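Local coordinates for protein 4-hydroxythreonine-4-phosphate dehydrogenase (PDB 6XMY) that probably catalyses the NAD(P)-dependent oxidation of 4-(phosphooxy)-L-threonine, a step in the biosynthesis of pyridoxine 5'-phosphate that uses a divalent metal ion, at residues I183-V186 against I187-L190; M266-D269 against Q270-V274. All blocks are in the same frame, centred on the assembly; numbering follows the deposited sequence.

Contact 1: I183-V186 against I187-L190; sequences IIKV and IQQL
Ile183 and Ile187 lie alongside each other, one helical turn apart and pointing the same way, with CG2 of Ile183 3.8 Å from CD1 of Ile187. CG2 of Ile183 reaches that methyl because it stands anti to its own backbone N. Around this pair, Ile183 also packs on Ile228 and Ala231 of helix 223-237, and Ile187 on Leu235 of that helix and on Val264 of strand 262-265.

The neighbouring pair, Ile184 and Gln188, repeats the side-by-side arrangement with a polar partner. Beyond CG the Gln188 chain is extended (chi2 171°) and runs back along the helix, bringing its amide beside CG2 of Ile184, 3.5 Å from NE2. That contact is purely van der Waals; the NE2 group is hydrogen-bonded to Gln238, so the amide has its polar partner beyond the turn.

Beneath the side chains the backbone bonds are regular: Ile187 N to Ile183 O is 2.9 Å, with an N-H...O angle of 165°, and Gln188 N to Ile184 O is 2.8 Å. Gln189 N to Lys185 O and Leu190 N to Val186 O continue the series. Lys185 sends NZ to a salt bridge with Glu149, while Val186 and Leu190 pack on strand 152-156. This i to i+4 pattern is that of an amphipathic alpha-helix, here helix 180-197, packed against strands and a second helix of an alpha/beta domain.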
ATOM      1  N   ILE A 183       2.962   1.751  19.679  1.00 10.11           N
ATOM      2  CA  ILE A 183       4.259   2.109  19.105  1.00  9.50           C
ATOM      3  C   ILE A 183       5.190   0.905  19.113  1.00 10.26           C
ATOM      4  O   ILE A 183       5.869   0.613  18.119  1.00 11.49           O
ATOM      5  CB  ILE A 183       4.870   3.295  19.870  1.00 10.27           C
ATOM      6  CG1 ILE A 183       4.021   4.554  19.669  1.00 11.25           C
ATOM      7  CG2 ILE A 183       6.300   3.538  19.418  1.00 10.74           C
ATOM      8  CD1 ILE A 183       4.447   5.687  20.566  1.00 13.62           C
ATOM      9  N   ILE A 184       5.224   0.186  20.237  1.00 11.13           N
ATOM     10  CA  ILE A 184       6.062  -1.009  20.342  1.00 11.21           C
ATOM     11  C   ILE A 184       5.684  -2.035  19.279  1.00  9.79           C
ATOM     12  O   ILE A 184       6.548  -2.573  18.576  1.00 12.82           O
ATOM     13  CB  ILE A 184       5.972  -1.592  21.762  1.00 10.88           C
ATOM     14  CG1 ILE A 184       6.644  -0.646  22.763  1.00 12.82           C
ATOM     15  CG2 ILE A 184       6.612  -2.977  21.806  1.00 12.30           C
ATOM     16  CD1 ILE A 184       6.202  -0.864  24.189  1.00 15.02           C
ATOM     17  N   LYS A 185       4.389  -2.321  19.146  1.00 11.38           N
ATOM     18  CA  LYS A 185       3.961  -3.364  18.223  1.00 11.26           C
ATOM     19  C   LYS A 185       4.224  -2.961  16.781  1.00 10.53           C
ATOM     20  O   LYS A 185       4.642  -3.790  15.962  1.00 13.08           O
ATOM     21  CB  LYS A 185       2.483  -3.666  18.447  1.00 13.91           C
ATOM     22  CG  LYS A 185       2.244  -4.419  19.743  1.00 16.57           C
ATOM     23  CD  LYS A 185       0.769  -4.535  20.058  1.00 22.44           C
ATOM     24  CE  LYS A 185       0.548  -5.328  21.336  1.00 26.04           C
ATOM     25  NZ  LYS A 185      -0.895  -5.421  21.683  1.00 29.61           N
ATOM     26  N   VAL A 186       3.981  -1.689  16.455  1.00 10.12           N
ATOM     27  CA  VAL A 186       4.262  -1.193  15.111  1.00 10.16           C
ATOM     28  C   VAL A 186       5.746  -1.313  14.798  1.00 11.21           C
ATOM     29  O   VAL A 186       6.140  -1.800  13.728  1.00 11.26           O
ATOM     30  CB  VAL A 186       3.769   0.257  14.966  1.00  8.95           C
ATOM     31  CG1 VAL A 186       4.413   0.924  13.756  1.00 10.84           C
ATOM     32  CG2 VAL A 186       2.255   0.276  14.862  1.00 11.06           C
ATOM     33  N   ILE A 187       6.593  -0.838  15.716  1.00 10.58           N
ATOM     34  CA  ILE A 187       8.024  -0.845  15.441  1.00 10.87           C
ATOM     35  C   ILE A 187       8.607  -2.262  15.490  1.00 11.63           C
ATOM     36  O   ILE A 187       9.527  -2.582  14.725  1.00 12.03           O
ATOM     37  CB  ILE A 187       8.767   0.191  16.309  1.00  9.03           C
ATOM     38  CG1 ILE A 187       8.250   1.593  15.955  1.00  9.52           C
ATOM     39  CG2 ILE A 187      10.274   0.109  16.074  1.00 13.34           C
ATOM     40  CD1 ILE A 187       8.903   2.729  16.738  1.00 10.16           C
ATOM     41  N   GLN A 188       8.061  -3.148  16.333  1.00 10.89           N
ATOM     42  CA  GLN A 188       8.473  -4.553  16.274  1.00 11.79           C
ATOM     43  C   GLN A 188       8.201  -5.137  14.891  1.00 12.52           C
ATOM     44  O   GLN A 188       9.061  -5.802  14.303  1.00 13.29           O
ATOM     45  CB  GLN A 188       7.734  -5.372  17.336  1.00 12.53           C
ATOM     46  CG  GLN A 188       8.277  -5.248  18.756  1.00 13.17           C
ATOM     47  CD  GLN A 188       7.367  -5.906  19.783  1.00 15.68           C
ATOM     48  OE1 GLN A 188       6.211  -6.230  19.498  1.00 18.46           O
ATOM     49  NE2 GLN A 188       7.885  -6.105  20.985  1.00 16.09           N
ATOM     50  N   GLN A 189       7.017  -4.866  14.339  1.00 13.17           N
ATOM     51  CA  GLN A 189       6.701  -5.375  13.011  1.00 11.66           C
ATOM     52  C   GLN A 189       7.603  -4.753  11.955  1.00 10.89           C
ATOM     53  O   GLN A 189       8.111  -5.455  11.072  1.00 13.30           O
ATOM     54  CB  GLN A 189       5.232  -5.124  12.681  1.00 11.19           C
ATOM     55  CG  GLN A 189       4.843  -5.636  11.305  1.00 16.30           C
ATOM     56  CD  GLN A 189       5.025  -7.132  11.167  1.00 14.75           C
ATOM     57  OE1 GLN A 189       4.404  -7.904  11.893  1.00 15.99           O
ATOM     58  NE2 GLN A 189       5.889  -7.547  10.245  1.00 17.07           N
ATOM     59  N   LEU A 190       7.806  -3.434  12.026  1.00 12.55           N
ATOM     60  CA  LEU A 190       8.695  -2.762  11.083  1.00 12.51           C
ATOM     61  C   LEU A 190      10.096  -3.363  11.131  1.00 13.42           C
ATOM     62  O   LEU A 190      10.689  -3.675  10.092  1.00 13.50           O
ATOM     63  CB  LEU A 190       8.745  -1.265  11.406  1.00 12.74           C
ATOM     64  CG  LEU A 190       9.746  -0.463  10.576  1.00 11.55           C
ATOM     65  CD1 LEU A 190       9.426  -0.547   9.093  1.00 12.07           C
ATOM     66  CD2 LEU A 190       9.789   0.995  11.042  1.00 12.83           C
TER

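Contact 2: M266-D269 against Q270-V274; sequences MYHD and QGLPV. With ZN (zinc ion), chain K.
Gln270 lies across the ring of Tyr267 and reaches back to the main chain of Met266. Its CB sits over the centre of the ring face, 3.5 Å from the Tyr267 ring centroid and 12° off the normal, a CH-pi contact. The two side chains cross at about a right angle, and the terminal amide is inclined 28° to the ring plane, with CD of Gln270 3.6 Å from CE1 of Tyr267. With CG anti to the backbone N (chi1 -166°) and the chain extended beyond it, the amide arrives where OE1 accepts the Met266 N-H at 2.8 Å, the donor nearly in line with the C=O bond. NE2 bonds to Gly209 O, so both ends of the amide are engaged and its rotation is fixed.

Tyr267 is the N-cap residue of helix 268-279. Its carbonyl O takes the Gln270 N-H at 3.0 Å, the donor standing well above the carbonyl plane, in a bond that spans three residues at the start of the helix.

His268 follows, its ring covered on one face by CD1 of Leu272, 3.7 Å from the ring centroid and displaced toward the rim. The same pair is joined through the backbone by Leu272 N to His268 O, a nearly straight bond. NE2 of His268 binds the zinc ion at 2.2 Å, alongside two waters and His168. On the other nitrogen, ND1 donates to OD1 of Asp269 at 2.8 Å; the carboxylate oxygen lies close to the imidazole plane, although the donor meets it from above the carboxylate plane. Asp269 thus acts as a second-shell residue: with ND1 engaged as donor, NE2 is the nitrogen that binds the metal, and the carboxylate would probably strengthen the imidazole as a ligand.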
ATOM      1  N   MET A 266       4.150   9.515  13.346  1.00  7.50           N
ATOM      2  CA  MET A 266       3.051   9.214  14.255  1.00  7.89           C
ATOM      3  C   MET A 266       1.704   9.197  13.548  1.00  9.63           C
ATOM      4  O   MET A 266       0.789   8.493  13.997  1.00 10.10           O
ATOM      5  CB  MET A 266       3.047  10.201  15.420  1.00  9.05           C
ATOM      6  CG  MET A 266       4.200   9.960  16.378  1.00 11.31           C
ATOM      7  SD  MET A 266       4.035   8.422  17.320  1.00 10.52           S
ATOM      8  CE  MET A 266       5.739   7.849  17.387  1.00 11.15           C
ATOM      9  N   TYR A 267       1.561   9.943  12.450  1.00  7.95           N
ATOM     10  CA  TYR A 267       0.274  10.054  11.784  1.00  7.92           C
ATOM     11  C   TYR A 267       0.461  10.391  10.309  1.00  9.09           C
ATOM     12  O   TYR A 267       1.530  10.821   9.863  1.00  8.14           O
ATOM     13  CB  TYR A 267      -0.659  11.051  12.502  1.00  7.62           C
ATOM     14  CG  TYR A 267      -0.085  12.447  12.622  1.00  8.56           C
ATOM     15  CD1 TYR A 267       0.778  12.785  13.665  1.00  7.83           C
ATOM     16  CD2 TYR A 267      -0.393  13.422  11.681  1.00  8.09           C
ATOM     17  CE1 TYR A 267       1.315  14.062  13.772  1.00  6.63           C
ATOM     18  CE2 TYR A 267       0.132  14.692  11.777  1.00  7.98           C
ATOM     19  CZ  TYR A 267       0.985  15.010  12.814  1.00  7.53           C
ATOM     20  OH  TYR A 267       1.500  16.281  12.871  1.00  9.31           O
ATOM     21  N   HIS A 268      -0.623  10.183   9.565  1.00  8.78           N
ATOM     22  CA  HIS A 268      -0.613  10.150   8.105  1.00  9.20           C
ATOM     23  C   HIS A 268       0.059  11.384   7.488  1.00  7.41           C
ATOM     24  O   HIS A 268       1.029  11.273   6.726  1.00  7.69           O
ATOM     25  CB  HIS A 268      -2.080  10.021   7.664  1.00  8.24           C
ATOM     26  CG  HIS A 268      -2.279   9.880   6.192  1.00 10.01           C
ATOM     27  ND1 HIS A 268      -2.216  10.947   5.318  1.00  9.25           N
ATOM     28  CD2 HIS A 268      -2.643   8.807   5.453  1.00 10.69           C
ATOM     29  CE1 HIS A 268      -2.486  10.524   4.097  1.00 10.65           C
ATOM     30  NE2 HIS A 268      -2.737   9.229   4.152  1.00 12.31           N
ATOM     31  N   ASP A 269      -0.470  12.571   7.779  1.00  7.42           N
ATOM     32  CA  ASP A 269       0.047  13.773   7.137  1.00  7.24           C
ATOM     33  C   ASP A 269       1.355  14.270   7.741  1.00  7.86           C
ATOM     34  O   ASP A 269       1.891  15.272   7.258  1.00  8.41           O
ATOM     35  CB  ASP A 269      -0.991  14.900   7.160  1.00  9.37           C
ATOM     36  CG  ASP A 269      -2.113  14.702   6.141  1.00  9.51           C
ATOM     37  OD1 ASP A 269      -2.058  13.761   5.314  1.00  9.99           O
ATOM     38  OD2 ASP A 269      -3.065  15.510   6.163  1.00 10.09           O
ATOM     39  N   GLN A 270       1.875  13.603   8.775  1.00  7.54           N
ATOM     40  CA  GLN A 270       3.189  13.947   9.305  1.00  7.65           C
ATOM     41  C   GLN A 270       4.303  13.328   8.469  1.00  8.76           C
ATOM     42  O   GLN A 270       5.406  13.882   8.403  1.00 10.70           O
ATOM     43  CB  GLN A 270       3.317  13.472  10.751  1.00  8.13           C
ATOM     44  CG  GLN A 270       4.505  14.074  11.482  1.00  9.15           C
ATOM     45  CD  GLN A 270       4.728  13.450  12.834  1.00  7.71           C
ATOM     46  OE1 GLN A 270       4.705  12.222  12.967  1.00  9.93           O
ATOM     47  NE2 GLN A 270       4.964  14.283  13.851  1.00  8.99           N
ATOM     48  N   GLY A 271       4.040  12.186   7.832  1.00  8.93           N
ATOM     49  CA  GLY A 271       5.083  11.470   7.119  1.00 11.27           C
ATOM     50  C   GLY A 271       4.900  11.360   5.618  1.00  9.38           C
ATOM     51  O   GLY A 271       5.877  11.380   4.867  1.00 11.14           O
ATOM     52  N   LEU A 272       3.667  11.251   5.166  1.00  9.95           N
ATOM     53  CA  LEU A 272       3.457  11.020   3.743  1.00  9.97           C
ATOM     54  C   LEU A 272       3.705  12.226   2.835  1.00 10.46           C
ATOM     55  O   LEU A 272       4.145  12.034   1.697  1.00 10.96           O
ATOM     56  CB  LEU A 272       2.086  10.399   3.473  1.00 10.47           C
ATOM     57  CG  LEU A 272       1.849   9.070   4.192  1.00 12.67           C
ATOM     58  CD1 LEU A 272       0.613   8.388   3.612  1.00 14.73           C
ATOM     59  CD2 LEU A 272       3.084   8.156   4.147  1.00 15.67           C
ATOM     60  N   PRO A 273       3.444  13.473   3.261  1.00  8.90           N
ATOM     61  CA  PRO A 273       3.746  14.594   2.350  1.00  9.41           C
ATOM     62  C   PRO A 273       5.201  14.641   1.902  1.00  8.70           C
ATOM     63  O   PRO A 273       5.469  14.825   0.708  1.00 10.35           O
ATOM     64  CB  PRO A 273       3.323  15.826   3.162  1.00 10.61           C
ATOM     65  CG  PRO A 273       2.230  15.319   4.042  1.00 10.68           C
ATOM     66  CD  PRO A 273       2.688  13.938   4.444  1.00 10.14           C
ATOM     67  N   VAL A 274       6.158  14.494   2.823  1.00  7.94           N
ATOM     68  CA  VAL A 274       7.567  14.519   2.424  0.73  8.59           C
ATOM     69  C   VAL A 274       7.879  13.352   1.499  1.00  8.88           C
ATOM     70  O   VAL A 274       8.559  13.510   0.479  1.00  9.54           O
ATOM     71  CB  VAL A 274       8.497  14.527   3.654  0.73 10.47           C
ATOM     72  CG1 VAL A 274       9.920  14.124   3.248  0.73 13.50           C
ATOM     73  CG2 VAL A 274       8.520  15.895   4.323  0.73 10.70           C
TER
HETATM   74 ZN    ZN K 410      -3.802   8.065   2.582  0.55 13.15          ZN
HETATM   75  O   HOH W   1      -4.616   6.357   1.379  1.00 33.00           O
HETATM   76  O   HOH W   2      -2.481   6.757   2.684  1.00 29.24           O

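How the contacts relate
The two contacts, with centres about 17 Å apart, meet where CD1 of Ile183 packs 4.1 Å from CE of Met266. Contact 1 lies within helix 180-197: its aliphatic face (Ile183, Ile184, Val186, Ile187, Leu190) is buried, while Lys185, Gln188 and Gln189 line the partly exposed edge. Contact 2 is only partly buried and occupies the start of helix 268-279, where a glutamine amide and a carbonyl at the N-cap position tie the preceding turn to the helix. Strand 262-265 relates them: it packs against residues of 187-190 and leads directly into 266-269. Contact 2 alone includes a metal ligand, His268, one of the two histidines on the zinc ion.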